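Local coordinates for bifunctional protein PutA (Bdellovibrio bacteriovorus, PDB 5UR2) that probably converts proline to glutamate by joining a flavin-dependent proline dehydrogenase and an NAD-dependent glutamate semialdehyde dehydrogenase in one chain, at residues B[340-345]-B[375-380]; B[722-727]-B[946-951]; B[744-749]-B[778-783]. All coordinates share one frame; numbering follows the deposited sequence.

Interaction 1: residues B[340-345]-B[375-380]; sequences YLLENI and EALEFQ. With P5F (N-propargylglycine-modified flavin adenine dinucleotide), chain F.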
# COMPACT_ATOMS: atom_id res chain seq x y z
N TYR B 340 20.93 -44.86 29.51
CA TYR B 340 21.36 -44.28 30.77
C TYR B 340 20.55 -44.83 31.95
O TYR B 340 21.12 -45.24 32.97
CB TYR B 340 21.25 -42.75 30.72
CG TYR B 340 21.94 -42.07 31.88
CD1 TYR B 340 23.30 -41.77 31.83
CD2 TYR B 340 21.25 -41.74 33.03
CE1 TYR B 340 23.94 -41.15 32.89
CE2 TYR B 340 21.88 -41.12 34.10
CZ TYR B 340 23.23 -40.84 34.03
OH TYR B 340 23.85 -40.22 35.10
N LEU B 341 19.22 -44.86 31.82
CA LEU B 341 18.38 -45.40 32.89
C LEU B 341 18.70 -46.87 33.15
O LEU B 341 18.78 -47.29 34.30
CB LEU B 341 16.91 -45.22 32.53
CG LEU B 341 16.40 -43.77 32.43
CD1 LEU B 341 15.13 -43.68 31.60
CD2 LEU B 341 16.16 -43.19 33.82
N LEU B 342 18.89 -47.66 32.08
CA LEU B 342 19.26 -49.06 32.26
C LEU B 342 20.60 -49.18 32.98
O LEU B 342 20.75 -50.01 33.89
CB LEU B 342 19.32 -49.76 30.90
CG LEU B 342 17.97 -50.00 30.26
CD1 LEU B 342 18.15 -50.52 28.83
CD2 LEU B 342 17.16 -50.98 31.14
N GLU B 343 21.56 -48.34 32.60
CA GLU B 343 22.86 -48.34 33.25
C GLU B 343 22.75 -48.11 34.75
O GLU B 343 23.58 -48.60 35.52
CB GLU B 343 23.74 -47.26 32.63
CG GLU B 343 25.15 -47.31 33.10
CD GLU B 343 25.88 -48.50 32.52
OE1 GLU B 343 25.86 -48.65 31.27
OE2 GLU B 343 26.45 -49.27 33.32
N ASN B 344 21.68 -47.44 35.18
CA ASN B 344 21.47 -47.05 36.57
C ASN B 344 20.24 -47.72 37.16
O ASN B 344 19.62 -47.19 38.09
CB ASN B 344 21.34 -45.54 36.71
CG ASN B 344 22.66 -44.81 36.49
OD1 ASN B 344 23.46 -44.72 37.41
ND2 ASN B 344 22.85 -44.22 35.30
N ILE B 345 19.88 -48.89 36.64
CA ILE B 345 18.63 -49.52 37.05
C ILE B 345 18.62 -49.83 38.55
O ILE B 345 17.54 -49.98 39.13
CB ILE B 345 18.37 -50.78 36.19
CG1 ILE B 345 16.93 -51.28 36.39
CG2 ILE B 345 19.41 -51.88 36.47
CD1 ILE B 345 16.49 -52.28 35.37
N GLU B 375 12.74 -59.91 33.27
CA GLU B 375 11.67 -59.57 34.20
C GLU B 375 11.86 -58.20 34.83
O GLU B 375 10.92 -57.67 35.42
CB GLU B 375 11.58 -60.63 35.31
CG GLU B 375 11.22 -62.04 34.82
CD GLU B 375 12.40 -62.81 34.23
OE1 GLU B 375 13.56 -62.36 34.37
OE2 GLU B 375 12.16 -63.86 33.61
N ALA B 376 13.06 -57.62 34.70
CA ALA B 376 13.30 -56.28 35.20
C ALA B 376 12.69 -55.22 34.30
O ALA B 376 12.38 -54.12 34.76
CB ALA B 376 14.80 -56.03 35.36
N LEU B 377 12.53 -55.52 33.02
CA LEU B 377 12.04 -54.51 32.09
C LEU B 377 10.52 -54.42 32.15
O LEU B 377 9.82 -55.27 32.71
CB LEU B 377 12.50 -54.81 30.67
CG LEU B 377 13.99 -55.04 30.49
CD1 LEU B 377 14.31 -55.17 28.99
CD2 LEU B 377 14.76 -53.91 31.13
N GLU B 378 10.00 -53.34 31.56
CA GLU B 378 8.57 -53.19 31.38
C GLU B 378 8.33 -52.37 30.13
O GLU B 378 8.94 -51.31 29.94
CB GLU B 378 7.93 -52.53 32.59
CG GLU B 378 6.43 -52.50 32.52
CD GLU B 378 5.81 -52.00 33.80
OE1 GLU B 378 5.91 -52.73 34.83
OE2 GLU B 378 5.23 -50.89 33.78
N PHE B 379 7.44 -52.86 29.28
CA PHE B 379 7.08 -52.15 28.08
C PHE B 379 5.63 -51.69 28.17
O PHE B 379 4.80 -52.32 28.83
CB PHE B 379 7.33 -53.03 26.85
CG PHE B 379 8.78 -53.26 26.58
CD1 PHE B 379 9.57 -52.25 26.05
CD2 PHE B 379 9.37 -54.48 26.87
CE1 PHE B 379 10.92 -52.44 25.81
CE2 PHE B 379 10.73 -54.69 26.63
CZ PHE B 379 11.50 -53.67 26.10
N GLN B 380 5.33 -50.55 27.53
CA GLN B 380 4.00 -49.97 27.64
C GLN B 380 3.52 -49.48 26.28
O GLN B 380 4.30 -48.96 25.48
CB GLN B 380 3.97 -48.83 28.68
CG GLN B 380 4.40 -49.27 30.09
CD GLN B 380 4.24 -48.18 31.15
OE1 GLN B 380 3.68 -47.11 30.89
NE2 GLN B 380 4.71 -48.45 32.37
PA P5F F . 7.08 -43.27 16.91
O1A P5F F . 8.40 -44.12 16.85
O2A P5F F . 6.33 -43.11 15.68
O5B P5F F . 7.27 -41.84 17.31
C5B P5F F . 6.33 -40.79 17.09
C4B P5F F . 6.74 -39.58 17.94
O4B P5F F . 7.87 -38.90 17.45
C3B P5F F . 5.71 -38.50 18.12
O3B P5F F . 4.74 -38.83 19.03
C2B P5F F . 6.53 -37.35 18.55
O2B P5F F . 6.79 -37.46 19.91
C1B P5F F . 7.80 -37.55 17.80
N9A P5F F . 7.90 -36.78 16.58
C8A P5F F . 7.04 -36.79 15.49
N7A P5F F . 7.51 -35.95 14.57
C5A P5F F . 8.69 -35.36 15.01
C6A P5F F . 9.59 -34.42 14.50
N6A P5F F . 9.38 -33.85 13.20
N1A P5F F . 10.66 -34.04 15.21
C2A P5F F . 10.91 -34.56 16.44
N3A P5F F . 10.03 -35.46 16.98
C4A P5F F . 8.95 -35.88 16.31
N1 P5F F . 3.14 -38.56 25.78
C2 P5F F . 3.40 -37.43 26.64
O2 P5F F . 3.96 -36.30 26.08
N3 P5F F . 3.09 -37.48 28.04
C4 P5F F . 2.53 -38.62 28.65
O4 P5F F . 2.25 -38.60 30.02
C4X P5F F . 2.24 -39.82 27.74
N5 P5F F . 1.54 -41.00 28.23
C5X P5F F . 1.71 -42.23 27.44
C6 P5F F . 1.52 -43.56 28.08
C7 P5F F . 1.77 -44.75 27.34
C7M P5F F . 1.58 -46.09 28.01
C8 P5F F . 2.20 -44.67 25.98
C8M P5F F . 2.48 -45.91 25.16
C9 P5F F . 2.38 -43.41 25.36
C9A P5F F . 2.12 -42.16 26.13
N10 P5F F . 2.33 -40.86 25.50
C10 P5F F . 2.55 -39.75 26.38
C1' P5F F . 2.50 -40.70 24.03
C2' P5F F . 3.93 -40.96 23.58
O2' P5F F . 4.74 -39.96 24.06
C3' P5F F . 4.12 -41.07 22.07
O3' P5F F . 3.77 -39.87 21.49
C4' P5F F . 3.30 -42.16 21.39
O4' P5F F . 3.11 -43.17 22.33
C5' P5F F . 3.86 -42.68 20.05
O5' P5F F . 5.26 -42.82 20.03
P P5F F . 6.08 -44.05 19.35
O1P P5F F . 7.48 -44.42 19.96
O2P P5F F . 4.96 -45.15 19.35
O3P P5F F . 5.94 -43.73 17.75
C21 P5F F . -0.75 -39.77 28.58
C22 P5F F . 0.42 -40.45 28.51
C23 P5F F . -0.89 -38.52 29.48
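Two methyl-to-methyl contacts join 340-345 to 375-380: Leu342 CD2 meets Leu377 CD2 at 3.8 Å, and Ile345 CD1 reaches Ala376 CB at 4.1 Å. The leucine side chains cross at about a right angle, each offering a single methyl. Ile345 extends from the turn after the helix, with CG1 anti to the backbone N (chi1 -167°), which carries CD1 across to the alanine. This apolar layer is continued by Tyr366 and Ala367 of helix 357-369, on which Leu342 and Leu377 respectively rest.

Hydrogen bonds work within each segment. Asn344, the first residue to leave helical geometry, folds its amide back so that ND2 donates to Tyr340 O at 3.1 Å, from above the carbonyl plane; the same ND2 lies over one face of the Tyr340 ring, offset toward the rim. Glu378 OE2 accepts through its anti lone pair a 2.9 Å bond from Gln380 NE2. Glu378 also makes salt bridges to Arg399 and Arg401, so both oxygens of the buried carboxylate are engaged, OE1 by Arg399 and OE2 by Arg401 and Gln380.

Toward the cofactor, the contacts are van der Waals: Gln380 OE1 lies 3.7 Å from C7M of the modified flavin, and Gln380 O is 3.6 Å from C8M. Helix 327-343 thus packs on the approach to strand 379-382, the seventh strand of the proline dehydrogenase (beta/alpha)8 TIM barrel, which carries the flavin at the C-terminal ends of its strands.

Interaction 2: residues B[722-727]-B[946-951]; sequences VGLHIM and FKMSGI
Met948 sets CG anti to its carbonyl carbon (chi1 -63°) and then bends at chi2 (-53°) and chi3 (-65°), and this curl aims its terminal methyl at Leu724 on helix 720-730. CE sits against the leucine fork, 3.4 Å from Leu724 CD2 and 3.7 Å from Leu724 CD1, with the two side chains crossing at about a right angle. The first of these separations is shorter than usual for two methyl carbons, so the packing is close here. The second pairing uses sulfur: Met727, extended to SD and bent only at its last torsion, brings SD to 4.0 Å from Ile951 CG2, the side chains meeting at a slant.

The helix is the connection of a beta-alpha-beta crossover, running between parallel strands 711-717 and 742-746 in a sheet consistent with the Rossmann-type NAD-binding domain of aldehyde dehydrogenases. Opposite it, 946-951 passes from one sheet to another: strand 946-947 lies antiparallel to 901-908, while 950-951 lies antiparallel to 742-746. Overlapping type II' and type I turns make the change of direction, the first closed by a 2.9 Å bond from Ser949 N to Phe946 O. Ser949 OG is hydrogen-bonded to Ala902 N and to Gly748 O. Both methionines also border the dimer interface, Met727 packing on Val740 of the second subunit and Met948 on His739 of that subunit.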
# COMPACT_ATOMS: atom_id res chain seq x y z
N VAL B 722 -15.00 12.53 25.31
CA VAL B 722 -13.86 13.40 25.01
C VAL B 722 -13.58 13.40 23.50
O VAL B 722 -13.29 14.46 22.92
CB VAL B 722 -12.63 12.95 25.82
CG1 VAL B 722 -11.48 13.92 25.60
CG2 VAL B 722 -12.98 12.87 27.30
N GLY B 723 -13.66 12.23 22.87
CA GLY B 723 -13.41 12.13 21.44
C GLY B 723 -14.33 13.01 20.61
O GLY B 723 -13.89 13.68 19.67
N LEU B 724 -15.62 13.00 20.93
CA LEU B 724 -16.55 13.87 20.23
C LEU B 724 -16.22 15.33 20.48
O LEU B 724 -16.28 16.15 19.55
CB LEU B 724 -17.99 13.56 20.66
CG LEU B 724 -18.41 12.11 20.36
CD1 LEU B 724 -19.88 11.89 20.65
CD2 LEU B 724 -18.06 11.69 18.93
N HIS B 725 -15.86 15.69 21.72
CA HIS B 725 -15.50 17.07 22.02
C HIS B 725 -14.28 17.49 21.21
O HIS B 725 -14.27 18.57 20.60
CB HIS B 725 -15.22 17.23 23.53
CG HIS B 725 -14.71 18.59 23.91
ND1 HIS B 725 -15.51 19.71 23.95
CD2 HIS B 725 -13.45 19.01 24.18
CE1 HIS B 725 -14.77 20.76 24.28
NE2 HIS B 725 -13.52 20.37 24.41
N ILE B 726 -13.26 16.63 21.17
CA ILE B 726 -12.03 16.94 20.44
C ILE B 726 -12.31 17.10 18.95
O ILE B 726 -11.80 18.03 18.30
CB ILE B 726 -10.98 15.84 20.68
CG1 ILE B 726 -10.43 15.95 22.11
CG2 ILE B 726 -9.86 15.93 19.63
CD1 ILE B 726 -9.46 14.84 22.48
N MET B 727 -13.13 16.22 18.38
CA MET B 727 -13.40 16.34 16.96
C MET B 727 -14.16 17.62 16.67
O MET B 727 -13.93 18.26 15.64
CB MET B 727 -14.19 15.12 16.46
CG MET B 727 -13.35 13.87 16.37
SD MET B 727 -14.26 12.50 15.63
CE MET B 727 -15.59 12.37 16.80
N PHE B 946 -15.15 1.04 14.06
CA PHE B 946 -15.95 2.09 13.46
C PHE B 946 -17.20 2.35 14.31
O PHE B 946 -17.17 2.11 15.52
CB PHE B 946 -16.29 1.74 11.99
CG PHE B 946 -16.66 0.28 11.75
CD1 PHE B 946 -15.66 -0.68 11.56
CD2 PHE B 946 -17.99 -0.11 11.63
CE1 PHE B 946 -15.99 -2.02 11.31
CE2 PHE B 946 -18.33 -1.46 11.39
CZ PHE B 946 -17.31 -2.42 11.22
N LYS B 947 -18.28 2.84 13.69
CA LYS B 947 -19.39 3.44 14.42
C LYS B 947 -18.77 4.41 15.42
O LYS B 947 -17.82 5.12 15.06
CB LYS B 947 -20.25 2.38 15.10
CG LYS B 947 -21.03 1.48 14.12
CD LYS B 947 -22.05 0.59 14.85
CE LYS B 947 -22.69 -0.44 13.90
NZ LYS B 947 -23.64 -1.43 14.56
N MET B 948 -19.21 4.41 16.68
CA MET B 948 -18.67 5.35 17.67
C MET B 948 -17.38 4.85 18.35
O MET B 948 -16.95 5.45 19.34
CB MET B 948 -19.74 5.68 18.73
CG MET B 948 -20.99 6.39 18.18
SD MET B 948 -20.62 7.88 17.19
CE MET B 948 -19.91 8.89 18.46
N SER B 949 -16.74 3.81 17.82
CA SER B 949 -15.46 3.34 18.36
C SER B 949 -14.25 4.09 17.81
O SER B 949 -13.15 3.91 18.33
CB SER B 949 -15.27 1.84 18.09
OG SER B 949 -16.24 1.09 18.79
N GLY B 950 -14.41 4.92 16.80
CA GLY B 950 -13.32 5.77 16.36
C GLY B 950 -13.42 6.15 14.90
O GLY B 950 -14.41 5.88 14.23
N ILE B 951 -12.37 6.82 14.44
CA ILE B 951 -12.18 7.15 13.03
C ILE B 951 -10.69 7.33 12.77
O ILE B 951 -9.98 7.96 13.58
CB ILE B 951 -12.99 8.40 12.61
CG1 ILE B 951 -12.81 8.65 11.10
CG2 ILE B 951 -12.59 9.60 13.44
CD1 ILE B 951 -14.06 9.09 10.36

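Interaction 3: residues B[744-749]-B[778-783]; sequences IIEMGG and QKCSAA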
# COMPACT_ATOMS: atom_id res chain seq x y z
N ILE B 744 -6.99 11.52 14.84
CA ILE B 744 -6.82 10.07 14.85
C ILE B 744 -7.36 9.59 16.19
O ILE B 744 -6.69 9.74 17.22
CB ILE B 744 -5.36 9.68 14.63
CG1 ILE B 744 -4.81 10.36 13.38
CG2 ILE B 744 -5.21 8.15 14.51
CD1 ILE B 744 -3.29 10.28 13.21
N ILE B 745 -8.57 9.00 16.20
CA ILE B 745 -9.38 8.85 17.41
C ILE B 745 -9.78 7.39 17.63
O ILE B 745 -10.30 6.75 16.71
CB ILE B 745 -10.67 9.70 17.32
CG1 ILE B 745 -10.36 11.17 17.07
CG2 ILE B 745 -11.48 9.54 18.59
CD1 ILE B 745 -9.76 11.85 18.24
N GLU B 746 -9.59 6.90 18.85
CA GLU B 746 -10.13 5.61 19.30
C GLU B 746 -10.95 5.84 20.56
O GLU B 746 -10.47 6.48 21.51
CB GLU B 746 -8.98 4.62 19.56
CG GLU B 746 -9.40 3.22 20.04
CD GLU B 746 -8.23 2.40 20.60
OE1 GLU B 746 -7.06 2.52 20.13
OE2 GLU B 746 -8.48 1.63 21.56
N MET B 747 -12.21 5.35 20.59
CA MET B 747 -13.17 5.76 21.62
C MET B 747 -13.89 4.63 22.37
O MET B 747 -14.86 4.91 23.09
CB MET B 747 -14.23 6.68 21.02
CG MET B 747 -13.76 8.10 20.82
SD MET B 747 -15.05 9.01 20.01
CE MET B 747 -15.14 8.14 18.45
N GLY B 748 -13.46 3.39 22.26
CA GLY B 748 -14.05 2.36 23.10
C GLY B 748 -15.10 1.51 22.40
O GLY B 748 -15.44 1.70 21.23
N GLY B 749 -15.62 0.55 23.17
CA GLY B 749 -16.55 -0.42 22.63
C GLY B 749 -17.46 -0.99 23.70
O GLY B 749 -17.33 -0.70 24.89
N GLN B 778 -10.60 -3.25 32.07
CA GLN B 778 -10.27 -1.87 31.71
C GLN B 778 -9.54 -1.81 30.36
O GLN B 778 -8.41 -1.32 30.24
CB GLN B 778 -9.43 -1.22 32.81
CG GLN B 778 -10.08 -1.24 34.23
CD GLN B 778 -9.19 -0.57 35.29
OE1 GLN B 778 -9.51 0.52 35.77
NE2 GLN B 778 -8.07 -1.21 35.63
N LYS B 779 -10.21 -2.31 29.32
CA LYS B 779 -9.69 -2.30 27.97
C LYS B 779 -10.80 -1.89 27.02
O LYS B 779 -11.97 -2.20 27.26
CB LYS B 779 -9.13 -3.66 27.53
CG LYS B 779 -8.10 -4.25 28.47
CD LYS B 779 -7.46 -5.54 27.93
CE LYS B 779 -6.49 -6.13 28.99
NZ LYS B 779 -5.77 -7.36 28.55
N CYS B 780 -10.44 -1.14 25.98
CA CYS B 780 -11.44 -0.82 24.97
C CYS B 780 -11.92 -2.06 24.24
O CYS B 780 -13.02 -2.04 23.67
CB CYS B 780 -10.89 0.21 23.97
SG CYS B 780 -10.59 1.91 24.62
N SER B 781 -11.11 -3.11 24.22
CA SER B 781 -11.44 -4.37 23.56
C SER B 781 -12.14 -5.37 24.48
O SER B 781 -12.46 -6.47 24.02
CB SER B 781 -10.16 -5.00 22.99
OG SER B 781 -9.21 -5.23 24.03
N ALA B 782 -12.36 -5.02 25.74
CA ALA B 782 -12.82 -6.00 26.73
C ALA B 782 -14.20 -6.53 26.39
O ALA B 782 -15.08 -5.79 25.93
CB ALA B 782 -12.83 -5.38 28.13
N ALA B 783 -14.40 -7.83 26.62
CA ALA B 783 -15.72 -8.43 26.47
C ALA B 783 -16.59 -8.05 27.67
O ALA B 783 -16.35 -8.51 28.79
CB ALA B 783 -15.61 -9.94 26.32
O HOH W 1 -16.86 -3.81 26.17
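Glu746 and Cys780 point at each other across the contact, their CB atoms both directed to the facing segment. With CG anti to the backbone N (chi1 180°) and the chain extended beyond it, the glutamate reaches out from the end of strand 742-746 until OE2 stands 3.7 Å from Cys780 CB and 3.7 Å from Cys780 SG. The cysteine comes from a type I turn, Lys779 to Ala782, and its SG also lies alongside the backbone at Gly748, 3.8 Å from Gly748 CA. Gly748 and Gly749 let the two segments run close here: the CA atoms of Gly748 and Cys780 are 4.5 Å apart.

Polar links are indirect. Gly749 N and Cys780 O stay 3.7 Å apart, and each is bonded to another group, Glu875 OE2 and Asn751 ND2 respectively. One water bridges the segments, donating to Ala782 O at 2.7 Å and weakly to Gly749 O.

Glu746 and Cys780 are the predicted catalytic pair. The approach of carboxylate and sulfur, near but without a direct hydrogen bond, is consistent with the aldehyde dehydrogenase scheme of a cysteine nucleophile and a glutamate general base.

How the interactions relate
From the N terminus, interaction 1 comes first: it closes a short loop of 29 residues within the proline dehydrogenase barrel, tying the end of helix 327-343 and the turn after it to the loop that leads into the seventh strand, and is complete before the others begin. Interaction 2 then opens at helix 720-730 and closes 218 residues later at 946-951. Interaction 3 opens and closes within that span, 744-749 meeting the loop before strand 783-789. Interactions 2 and 3 touch: strands 742-746 and 950-951 are sheet neighbours, and Ser949 O lies 2.8 Å from Met747 N, a probable hydrogen bond. Interaction 1 stays about 41 Å from interaction 3 between nearest atoms, on the other side of the chain's centre.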